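Local coordinates for transcriptional regulator, GntR family (Ralstonia eutropha, PDB 3IHU), which probably binds DNA and regulates transcription, combining a winged helix-turn-helix domain of the GntR family with an all-helical FCD domain, at residues Phe34-Arg39 against Met166-Ala171; Gly24-Leu29 against Gln61-Glu66; Gln116-Ser121 against Arg188-Val193; Glu95-Leu100 against Arg155-Leu160. All blocks are in the same frame, centred on the assembly; numbering follows the deposited sequence. Where two conformers were deposited one is given.

Interaction 1 of 4, residues Phe34-Arg39 against Met166-Ala171; sequences FVPGQR and MPIVHA
Pro36 meets Ala171 and Ile168 through carbon atoms alone. The edge of the proline ring formed by CG and CD sits over the methyl group of Ala171, with Pro36 CD 3.7 Å from Ala171 CB. Pro36 CG is equally close to that methyl. It also faces a branch of Ile168, more loosely, at 4.4 Å from Ile168 CG2. No hydrogen bond joins the two segments.

The polar interactions lie inside 34-39 and shape the turn that presents the proline. Val35 to Gln38 form a type II beta turn, closed by the bond from Gln38 N to Val35 O at 3.0 Å. Pro36 and Gly37 are its two central residues, and Gly37 has the positive phi (91°) that this turn needs at its third position. The side chain of Gln38 folds back on the same turn. Its OE1 accepts the N-H of Val35 at 2.9 Å, in the carbonyl plane, with an N-H...O angle of 158°. The turn is thus tied by both backbone and side chain of Gln38.

The contact joins the GntR-family part of the chain to the FCD part. Leu29 of helix 17-31 touches both Pro36 and Ile168. Ile168 also packs on Ile79 of strand 77-79, whose backbone bonds to Gly37 and Gln38. Helix 167-172 therefore rests against the turn, helix 17-31 and strand 77-79 together.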
# COMPACT_ATOMS: atom_id res chain seq x y z
N PHE A 34 -3.68 -1.03 -13.92
CA PHE A 34 -4.44 -2.26 -13.84
C PHE A 34 -5.65 -1.90 -12.97
O PHE A 34 -5.54 -1.03 -12.11
CB PHE A 34 -3.61 -3.36 -13.12
CG PHE A 34 -2.51 -3.94 -13.95
CD1 PHE A 34 -1.26 -3.37 -13.94
CD2 PHE A 34 -2.72 -5.06 -14.74
CE1 PHE A 34 -0.26 -3.87 -14.73
CE2 PHE A 34 -1.72 -5.59 -15.52
CZ PHE A 34 -0.48 -4.98 -15.52
N VAL A 35 -6.78 -2.58 -13.19
CA VAL A 35 -8.01 -2.29 -12.45
C VAL A 35 -8.71 -3.54 -11.86
O VAL A 35 -8.59 -4.65 -12.37
CB VAL A 35 -9.01 -1.56 -13.33
CG1 VAL A 35 -8.43 -0.18 -13.71
CG2 VAL A 35 -9.40 -2.40 -14.59
N PRO A 36 -9.46 -3.35 -10.76
CA PRO A 36 -10.29 -4.42 -10.24
C PRO A 36 -11.18 -4.99 -11.33
O PRO A 36 -11.73 -4.23 -12.14
CB PRO A 36 -11.13 -3.70 -9.16
CG PRO A 36 -10.24 -2.57 -8.72
CD PRO A 36 -9.59 -2.10 -10.00
N GLY A 37 -11.28 -6.32 -11.41
CA GLY A 37 -12.12 -6.98 -12.44
C GLY A 37 -11.37 -7.27 -13.71
O GLY A 37 -11.87 -7.88 -14.64
N GLN A 38 -10.13 -6.81 -13.79
CA GLN A 38 -9.42 -7.00 -15.04
C GLN A 38 -8.98 -8.47 -15.24
O GLN A 38 -8.53 -9.14 -14.28
CB GLN A 38 -8.20 -6.12 -15.07
CG GLN A 38 -7.56 -6.09 -16.37
CD GLN A 38 -6.43 -5.06 -16.42
OE1 GLN A 38 -6.21 -4.32 -15.46
NE2 GLN A 38 -5.68 -5.05 -17.50
N ARG A 39 -9.17 -8.93 -16.47
CA ARG A 39 -8.69 -10.23 -16.91
C ARG A 39 -7.25 -10.18 -17.31
O ARG A 39 -6.91 -9.40 -18.19
CB ARG A 39 -9.43 -10.62 -18.16
CG ARG A 39 -10.74 -11.15 -17.86
CD ARG A 39 -10.81 -12.67 -17.98
NE ARG A 39 -12.14 -12.97 -17.49
CZ ARG A 39 -12.53 -14.11 -16.95
NH1 ARG A 39 -11.71 -15.16 -16.84
NH2 ARG A 39 -13.79 -14.18 -16.51
N MSE A 166 -3.26 -1.97 0.80
CA MSE A 166 -4.66 -2.08 0.34
C MSE A 166 -4.90 -1.70 -1.10
O MSE A 166 -5.74 -0.85 -1.40
CB MSE A 166 -5.56 -1.23 1.22
CG MSE A 166 -5.67 -1.72 2.57
SE MSE A 166 -6.99 -0.67 3.40
CE MSE A 166 -5.86 0.79 4.04
N PRO A 167 -4.19 -2.34 -2.03
CA PRO A 167 -4.22 -1.93 -3.45
C PRO A 167 -5.59 -2.04 -4.08
O PRO A 167 -6.01 -1.12 -4.78
CB PRO A 167 -3.21 -2.88 -4.13
CG PRO A 167 -2.91 -3.97 -3.10
CD PRO A 167 -3.19 -3.40 -1.76
N ILE A 168 -6.34 -3.11 -3.80
CA ILE A 168 -7.68 -3.22 -4.35
C ILE A 168 -8.60 -2.13 -3.82
O ILE A 168 -9.26 -1.47 -4.61
CB ILE A 168 -8.39 -4.58 -4.12
CG1 ILE A 168 -7.54 -5.71 -4.63
CG2 ILE A 168 -9.74 -4.60 -4.90
CD1 ILE A 168 -7.48 -5.73 -6.10
N VAL A 169 -8.64 -1.95 -2.51
CA VAL A 169 -9.41 -0.88 -1.86
C VAL A 169 -9.05 0.50 -2.46
O VAL A 169 -9.92 1.28 -2.86
CB VAL A 169 -9.19 -0.87 -0.32
CG1 VAL A 169 -9.95 0.28 0.35
CG2 VAL A 169 -9.62 -2.18 0.28
N HIS A 170 -7.76 0.77 -2.58
CA HIS A 170 -7.29 2.03 -3.20
C HIS A 170 -7.98 2.22 -4.53
O HIS A 170 -8.57 3.25 -4.76
CB HIS A 170 -5.78 2.00 -3.40
CG HIS A 170 -5.20 3.33 -3.77
ND1 HIS A 170 -5.37 3.90 -5.02
CD2 HIS A 170 -4.43 4.19 -3.07
CE1 HIS A 170 -4.75 5.06 -5.06
NE2 HIS A 170 -4.18 5.27 -3.88
N ALA A 171 -7.92 1.20 -5.39
CA ALA A 171 -8.47 1.30 -6.74
C ALA A 171 -9.98 1.35 -6.77
O ALA A 171 -10.58 2.27 -7.29
CB ALA A 171 -7.94 0.10 -7.60

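Interaction 2 of 4, residues Gly24-Leu29 against Gln61-Glu66; sequences GIMSGL and QRLAAE
The hydrophobic core of the winged helix-turn-helix domain contains this contact, in which Ile25 and Met26 of helix 17-31 receive Leu63 of helix 53-65. Leu63 divides its two methyl groups between them. Its CD1 meets the end of the isoleucine, 3.6 Å from Ile25 CD1. The same methyl lies 4.0 Å from Ile25 CB, so it touches the branch point as well as the tip. The two side chains cross at a slant.

The other methyl, Leu63 CD2, is 4.1 Å from the selenium of Met26, a selenomethionine. Here the side chains pass each other in opposite directions. The Met26 chain bends at its last torsion (chi3 18°), which turns CE back beside CB and leaves selenium as the atom nearest Leu63. Every touching residue is buried, and no hydrogen bond joins the two segments.

Phe22 and Val69 also touch Leu63, while Phe34 touches Ile25. Nearby, Arg62 forms a salt bridge with Asp19 and a cation-pi contact with Phe22, so a polar link joins the same two helices. Such packing of the first helix against the last helix of the three-helix bundle, just before the wing strands, is typical of GntR-family winged helix-turn-helix domains.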
# COMPACT_ATOMS: atom_id res chain seq x y z
N GLY A 24 4.69 -5.01 -9.73
CA GLY A 24 4.14 -4.28 -10.85
C GLY A 24 2.62 -4.24 -10.90
O GLY A 24 2.04 -3.19 -11.24
N ILE A 25 1.97 -5.36 -10.57
CA ILE A 25 0.51 -5.38 -10.62
C ILE A 25 -0.05 -4.64 -9.40
O ILE A 25 -1.02 -3.92 -9.47
CB ILE A 25 -0.04 -6.80 -10.74
CG1 ILE A 25 0.21 -7.32 -12.18
CG2 ILE A 25 -1.52 -6.83 -10.40
CD1 ILE A 25 0.04 -8.83 -12.30
N MSE A 26 0.62 -4.79 -8.27
CA MSE A 26 0.19 -4.08 -7.07
C MSE A 26 0.39 -2.57 -7.23
O MSE A 26 -0.54 -1.81 -6.96
CB MSE A 26 0.86 -4.66 -5.82
CG MSE A 26 -0.14 -5.60 -5.11
SE MSE A 26 0.63 -6.77 -3.86
CE MSE A 26 2.33 -5.83 -3.62
N SER A 27 1.54 -2.15 -7.72
CA SER A 27 1.72 -0.72 -7.98
C SER A 27 0.80 -0.18 -9.09
O SER A 27 0.24 0.92 -8.93
CB SER A 27 3.16 -0.38 -8.30
OG SER A 27 3.59 -1.14 -9.40
N GLY A 28 0.63 -0.93 -10.18
CA GLY A 28 -0.30 -0.57 -11.24
C GLY A 28 -1.74 -0.40 -10.77
O GLY A 28 -2.44 0.48 -11.25
N LEU A 29 -2.18 -1.20 -9.81
CA LEU A 29 -3.54 -1.05 -9.28
C LEU A 29 -3.67 0.31 -8.60
O LEU A 29 -4.62 1.02 -8.82
CB LEU A 29 -3.90 -2.18 -8.30
CG LEU A 29 -4.58 -3.40 -8.93
CD1 LEU A 29 -4.42 -4.65 -8.00
CD2 LEU A 29 -6.04 -3.07 -9.27
N GLN A 61 0.62 -16.74 -8.66
CA GLN A 61 0.41 -17.58 -7.46
C GLN A 61 0.53 -16.74 -6.21
O GLN A 61 -0.33 -16.84 -5.33
CB GLN A 61 1.40 -18.79 -7.40
N ARG A 62 1.57 -15.90 -6.13
CA ARG A 62 1.81 -15.07 -4.96
C ARG A 62 0.69 -14.02 -4.77
O ARG A 62 0.28 -13.71 -3.64
CB ARG A 62 3.16 -14.36 -5.05
CG ARG A 62 4.37 -15.25 -4.79
CD ARG A 62 5.65 -14.66 -5.37
NE ARG A 62 6.03 -13.43 -4.69
CZ ARG A 62 7.03 -12.62 -5.07
NH1 ARG A 62 7.75 -12.90 -6.16
NH2 ARG A 62 7.31 -11.54 -4.37
N LEU A 63 0.23 -13.45 -5.89
CA LEU A 63 -0.88 -12.48 -5.88
C LEU A 63 -2.21 -13.13 -5.42
O LEU A 63 -2.99 -12.51 -4.67
CB LEU A 63 -1.03 -11.85 -7.27
CG LEU A 63 -0.00 -10.79 -7.64
CD1 LEU A 63 -0.06 -10.48 -9.13
CD2 LEU A 63 -0.15 -9.52 -6.73
N ALA A 64 -2.48 -14.36 -5.87
CA ALA A 64 -3.60 -15.13 -5.35
C ALA A 64 -3.38 -15.34 -3.85
O ALA A 64 -4.30 -15.11 -3.06
CB ALA A 64 -3.77 -16.43 -6.07
N ALA A 65 -2.17 -15.69 -3.44
CA ALA A 65 -1.91 -15.86 -2.00
C ALA A 65 -2.30 -14.63 -1.19
O ALA A 65 -2.86 -14.78 -0.10
CB ALA A 65 -0.45 -16.24 -1.73
N GLU A 66 -2.05 -13.42 -1.72
CA GLU A 66 -2.31 -12.14 -1.04
C GLU A 66 -3.72 -11.61 -1.22
O GLU A 66 -4.03 -10.51 -0.76
CB GLU A 66 -1.35 -11.06 -1.57
CG GLU A 66 0.10 -11.35 -1.30
CD GLU A 66 0.51 -10.99 0.09
OE1 GLU A 66 -0.36 -10.52 0.84
OE2 GLU A 66 1.70 -11.18 0.42

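Interaction 3 of 4, residues Gln116-Ser121 against Arg188-Val193; sequences QALRAS and RIATAV
Leu118 CD2 carries the whole direct contact. This methyl group lies over Ala190, 4.1 Å from Ala190 CA and 4.2 Å from Ala190 CB. It also reaches the next turn of helix 179-195, where it is 4.3 Å from Val193 CG1. The small alanine lets the leucine approach the backbone of the facing helix. CG of Leu118 stands opposite the backbone N (chi1 -168°), which directs the isobutyl group toward the facing helix. All three residues are buried.

A polar link runs beside this apolar patch. One water lies 2.9 Å from Thr191 OG1 and accepts a longer hydrogen bond, 3.3 Å, from Arg119 NH1. The water bridges two residues that do not touch each other. Thr191 OG1 is also bonded to the backbone O of Arg187, which helps place the hydroxyl. Within helix 112-130, Ser121 OG donates to Leu118 O at 2.6 Å. The donor is tilted 18° from the carbonyl plane, with a C=O...OG angle of 123°. The hydroxyl is therefore turned back onto its own helix.

Around the contact, Leu148 of helix 134-152 and Leu194 of helix 179-195 also touch Leu118. Ala102 and Ala105 of helix 84-105 and Ala201 of helix 198-219 pack on Val193. The contact thus belongs to the helical bundle of the FCD domain. Its chemistry implies shape-based packing inside, with no direct polar bond between the segments, and a water-mediated tie among exposed residues at the margin.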
# COMPACT_ATOMS: atom_id res chain seq x y z
N GLN A 116 15.81 11.57 8.41
CA GLN A 116 15.98 12.39 7.20
C GLN A 116 15.22 11.84 6.03
O GLN A 116 14.59 12.60 5.29
CB GLN A 116 17.46 12.51 6.80
CG GLN A 116 18.27 13.39 7.73
CD GLN A 116 19.69 13.66 7.23
OE1 GLN A 116 20.09 13.20 6.15
NE2 GLN A 116 20.44 14.40 8.02
N ALA A 117 15.30 10.53 5.84
CA ALA A 117 14.47 9.84 4.85
C ALA A 117 12.99 10.04 5.13
O ALA A 117 12.23 10.32 4.22
CB ALA A 117 14.82 8.35 4.81
N LEU A 118 12.57 9.96 6.37
CA LEU A 118 11.14 10.04 6.69
C LEU A 118 10.64 11.46 6.41
O LEU A 118 9.63 11.68 5.72
CB LEU A 118 10.83 9.55 8.13
CG LEU A 118 9.35 9.36 8.37
CD1 LEU A 118 8.89 8.04 7.64
CD2 LEU A 118 9.00 9.39 9.87
N ARG A 119 11.39 12.45 6.89
CA ARG A 119 11.08 13.87 6.64
C ARG A 119 11.09 14.18 5.16
O ARG A 119 10.19 14.87 4.65
CB ARG A 119 12.03 14.78 7.46
CG ARG A 119 11.80 14.68 9.01
CD ARG A 119 12.60 15.75 9.82
NE ARG A 119 12.45 15.62 11.27
CZ ARG A 119 11.36 15.95 11.97
NH1 ARG A 119 10.25 16.45 11.37
NH2 ARG A 119 11.35 15.80 13.29
N ALA A 120 12.04 13.63 4.43
CA ALA A 120 12.08 13.84 2.99
C ALA A 120 10.85 13.23 2.31
O ALA A 120 10.24 13.87 1.42
CB ALA A 120 13.38 13.28 2.38
N SER A 121 10.46 12.01 2.73
CA SER A 121 9.36 11.35 2.11
C SER A 121 8.14 12.20 2.35
O SER A 121 7.30 12.33 1.44
CB SER A 121 9.14 9.91 2.66
OG SER A 121 8.66 9.93 3.99
N ARG A 188 0.48 13.38 10.20
CA ARG A 188 0.30 13.11 11.64
C ARG A 188 1.09 11.84 12.06
O ARG A 188 1.66 11.79 13.16
CB ARG A 188 -1.19 12.97 12.04
CG ARG A 188 -1.99 14.29 11.89
CD ARG A 188 -3.54 14.12 11.76
NE ARG A 188 -4.21 15.41 11.92
CZ ARG A 188 -4.56 15.97 13.09
NH1 ARG A 188 -4.38 15.33 14.24
NH2 ARG A 188 -5.12 17.18 13.10
N ILE A 189 1.09 10.81 11.19
CA ILE A 189 1.86 9.61 11.46
C ILE A 189 3.35 9.98 11.65
O ILE A 189 3.94 9.61 12.64
CB ILE A 189 1.73 8.50 10.38
CG1 ILE A 189 0.32 7.90 10.38
CG2 ILE A 189 2.82 7.42 10.61
CD1 ILE A 189 -0.05 7.09 9.14
N ALA A 190 3.92 10.69 10.68
CA ALA A 190 5.33 11.08 10.74
C ALA A 190 5.63 11.84 12.02
O ALA A 190 6.55 11.48 12.74
CB ALA A 190 5.70 11.91 9.56
N THR A 191 4.84 12.87 12.28
CA THR A 191 5.02 13.67 13.48
C THR A 191 4.96 12.80 14.77
O THR A 191 5.81 12.94 15.66
CB THR A 191 4.05 14.83 13.49
OG1 THR A 191 4.35 15.69 12.35
CG2 THR A 191 4.18 15.66 14.80
N ALA A 192 4.04 11.82 14.83
CA ALA A 192 3.91 10.97 16.01
C ALA A 192 5.10 9.98 16.11
O ALA A 192 5.71 9.76 17.18
CB ALA A 192 2.56 10.23 16.00
N VAL A 193 5.50 9.44 14.96
CA VAL A 193 6.61 8.52 14.94
C VAL A 193 7.87 9.19 15.41
O VAL A 193 8.58 8.66 16.29
CB VAL A 193 6.78 7.89 13.56
CG1 VAL A 193 8.10 7.17 13.49
CG2 VAL A 193 5.56 6.92 13.29
O HOH W 1 7.11 16.71 12.31

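Interaction 4 of 4, residues Glu95-Leu100 against Arg155-Leu160; sequences ERMTGL and RELRRL
Leu157 packs against Leu100 and Met97, a selenomethionine, within the helical bundle of the FCD domain, where helix 84-105 crosses helix 155-165. The axes of the two short segments approach to 11.2 Å, with 134° between their directions. Four side chains meet between them.

Leu100 and Leu157 are set at an angle to each other. Their CD2 methyl groups meet at 4.1 Å. Leu157 uses its two branches differently. CD2 packs against the leucine side chain, whereas CD1 rests against the backbone end of Leu100. The selenium of Met97 also faces Leu157 CD2, at 4.2 Å.

The chain of Met97 lies aslant to that of Leu160. It bends at chi2 (-65°) and again at chi3, which brings the selenium forward to the leucine. Leu160 offers its CD2 methyl to both the selenium and CG of Met97. The modelled position of the Leu160 side chain is less certain, so the closeness of this pair is doubtful. Met97 thus faces two successive turns of the other helix.

Leu157 is buried and also touches Leu149 of helix 134-152. Ile164, one turn beyond Leu160, continues the packing onto Met97 and Thr98. At the start of helix 155-165, Asn154 OD1 accepts a hydrogen bond from Leu157 N. The CD1 methyl of Leu157 makes a plain van der Waals contact with the carbonyl group of Leu100, 3.9 Å from Leu100 O.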
# COMPACT_ATOMS: atom_id res chain seq x y z
N GLU A 95 -5.99 -1.34 9.61
CA GLU A 95 -5.97 -0.43 10.75
C GLU A 95 -5.00 -0.86 11.83
O GLU A 95 -4.15 -0.08 12.26
CB GLU A 95 -7.35 -0.27 11.36
CG GLU A 95 -7.41 0.71 12.44
CD GLU A 95 -8.82 0.90 12.95
OE1 GLU A 95 -9.75 0.69 12.17
OE2 GLU A 95 -8.98 1.30 14.12
N ARG A 96 -5.06 -2.10 12.21
CA ARG A 96 -4.22 -2.60 13.29
C ARG A 96 -2.79 -2.75 12.84
O ARG A 96 -1.88 -2.46 13.65
CB ARG A 96 -4.78 -3.88 13.82
CG ARG A 96 -6.09 -3.54 14.66
CD ARG A 96 -7.09 -4.62 14.68
NE ARG A 96 -8.28 -4.16 15.43
CZ ARG A 96 -9.31 -3.47 14.95
NH1 ARG A 96 -9.37 -3.10 13.67
NH2 ARG A 96 -10.32 -3.16 15.78
N MSE A 97 -2.58 -3.15 11.59
CA MSE A 97 -1.21 -3.35 11.07
C MSE A 97 -0.50 -1.99 10.74
O MSE A 97 0.69 -1.89 10.93
CB MSE A 97 -1.11 -4.37 9.90
CG MSE A 97 -1.59 -5.83 10.35
SE MSE A 97 -0.39 -6.51 11.71
CE MSE A 97 -1.35 -6.29 13.43
N THR A 98 -1.25 -0.98 10.35
CA THR A 98 -0.67 0.35 10.08
C THR A 98 -0.36 1.02 11.37
O THR A 98 0.63 1.71 11.51
CB THR A 98 -1.59 1.26 9.25
OG1 THR A 98 -1.96 0.59 8.04
CG2 THR A 98 -0.89 2.62 8.92
N GLY A 99 -1.25 0.85 12.33
CA GLY A 99 -0.96 1.20 13.68
C GLY A 99 0.34 0.61 14.19
O GLY A 99 1.16 1.33 14.74
N LEU A 100 0.51 -0.70 14.05
CA LEU A 100 1.74 -1.32 14.45
C LEU A 100 2.95 -0.86 13.63
O LEU A 100 4.03 -0.81 14.15
CB LEU A 100 1.63 -2.82 14.42
CG LEU A 100 2.74 -3.66 14.98
CD1 LEU A 100 3.17 -3.16 16.32
CD2 LEU A 100 2.21 -5.20 15.02
N ARG A 155 10.50 -7.99 11.57
CA ARG A 155 10.48 -9.05 10.55
C ARG A 155 9.04 -9.52 10.25
O ARG A 155 8.71 -9.79 9.10
CB ARG A 155 11.40 -10.20 10.96
CG ARG A 155 11.38 -11.41 10.03
CD ARG A 155 12.42 -12.44 10.43
NE ARG A 155 11.94 -13.79 10.14
N GLU A 156 8.17 -9.59 11.26
CA GLU A 156 6.77 -10.01 11.02
C GLU A 156 5.97 -9.01 10.19
O GLU A 156 5.15 -9.40 9.37
CB GLU A 156 6.04 -10.33 12.33
CG GLU A 156 6.63 -11.50 13.07
CD GLU A 156 6.99 -12.63 12.15
OE1 GLU A 156 6.07 -13.19 11.49
OE2 GLU A 156 8.22 -12.90 12.04
N LEU A 157 6.21 -7.71 10.38
CA LEU A 157 5.60 -6.71 9.53
C LEU A 157 6.13 -6.76 8.13
O LEU A 157 5.37 -6.54 7.17
CB LEU A 157 5.83 -5.30 10.09
CG LEU A 157 5.09 -5.01 11.38
CD1 LEU A 157 5.40 -3.54 11.77
CD2 LEU A 157 3.60 -5.16 11.20
N ARG A 158 7.43 -7.05 7.98
CA ARG A 158 8.04 -7.15 6.64
C ARG A 158 7.33 -8.20 5.83
O ARG A 158 7.03 -8.00 4.65
CB ARG A 158 9.51 -7.53 6.70
CG ARG A 158 10.39 -6.53 7.32
CD ARG A 158 11.86 -6.99 7.20
NE ARG A 158 12.75 -5.97 7.77
CZ ARG A 158 13.05 -4.81 7.17
NH1 ARG A 158 12.55 -4.50 5.97
NH2 ARG A 158 13.86 -3.96 7.78
N ARG A 159 6.99 -9.30 6.47
CA ARG A 159 6.32 -10.39 5.77
C ARG A 159 4.83 -10.11 5.50
O ARG A 159 4.32 -10.54 4.49
CB ARG A 159 6.62 -11.75 6.46
CG ARG A 159 5.55 -12.33 7.36
CD ARG A 159 6.06 -13.66 8.02
NE ARG A 159 4.97 -14.60 8.22
CZ ARG A 159 4.40 -15.31 7.24
N LEU A 160 4.16 -9.31 6.32
CA LEU A 160 2.78 -8.87 6.05
C LEU A 160 2.65 -7.56 5.22
O LEU A 160 1.54 -7.09 4.97
CB LEU A 160 2.08 -8.54 7.38
CG LEU A 160 1.54 -9.46 8.46
CD1 LEU A 160 2.55 -10.53 9.11
CD2 LEU A 160 0.95 -8.50 9.46

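How the interactions relate
Interactions 2 and 3 are buried, while 1 and 4 are partly buried. Interaction 2 belongs to the winged helix-turn-helix domain and interactions 3 and 4 to the FCD helical bundle. Interaction 1 joins the two. It touches interaction 2 through Leu29, whose CD2 is 3.5 Å from Phe34 O, and their centres are about 9 Å apart. Interactions 3 and 4 do not touch, with centres about 17 Å apart, but Val193 of interaction 3 packs on helix 84-105, which carries segment 95-100. All four contacts are apolar across their segments. Interaction 1 adds a tied turn and interaction 3 a water bridge. Selenium takes part in 2 and 4.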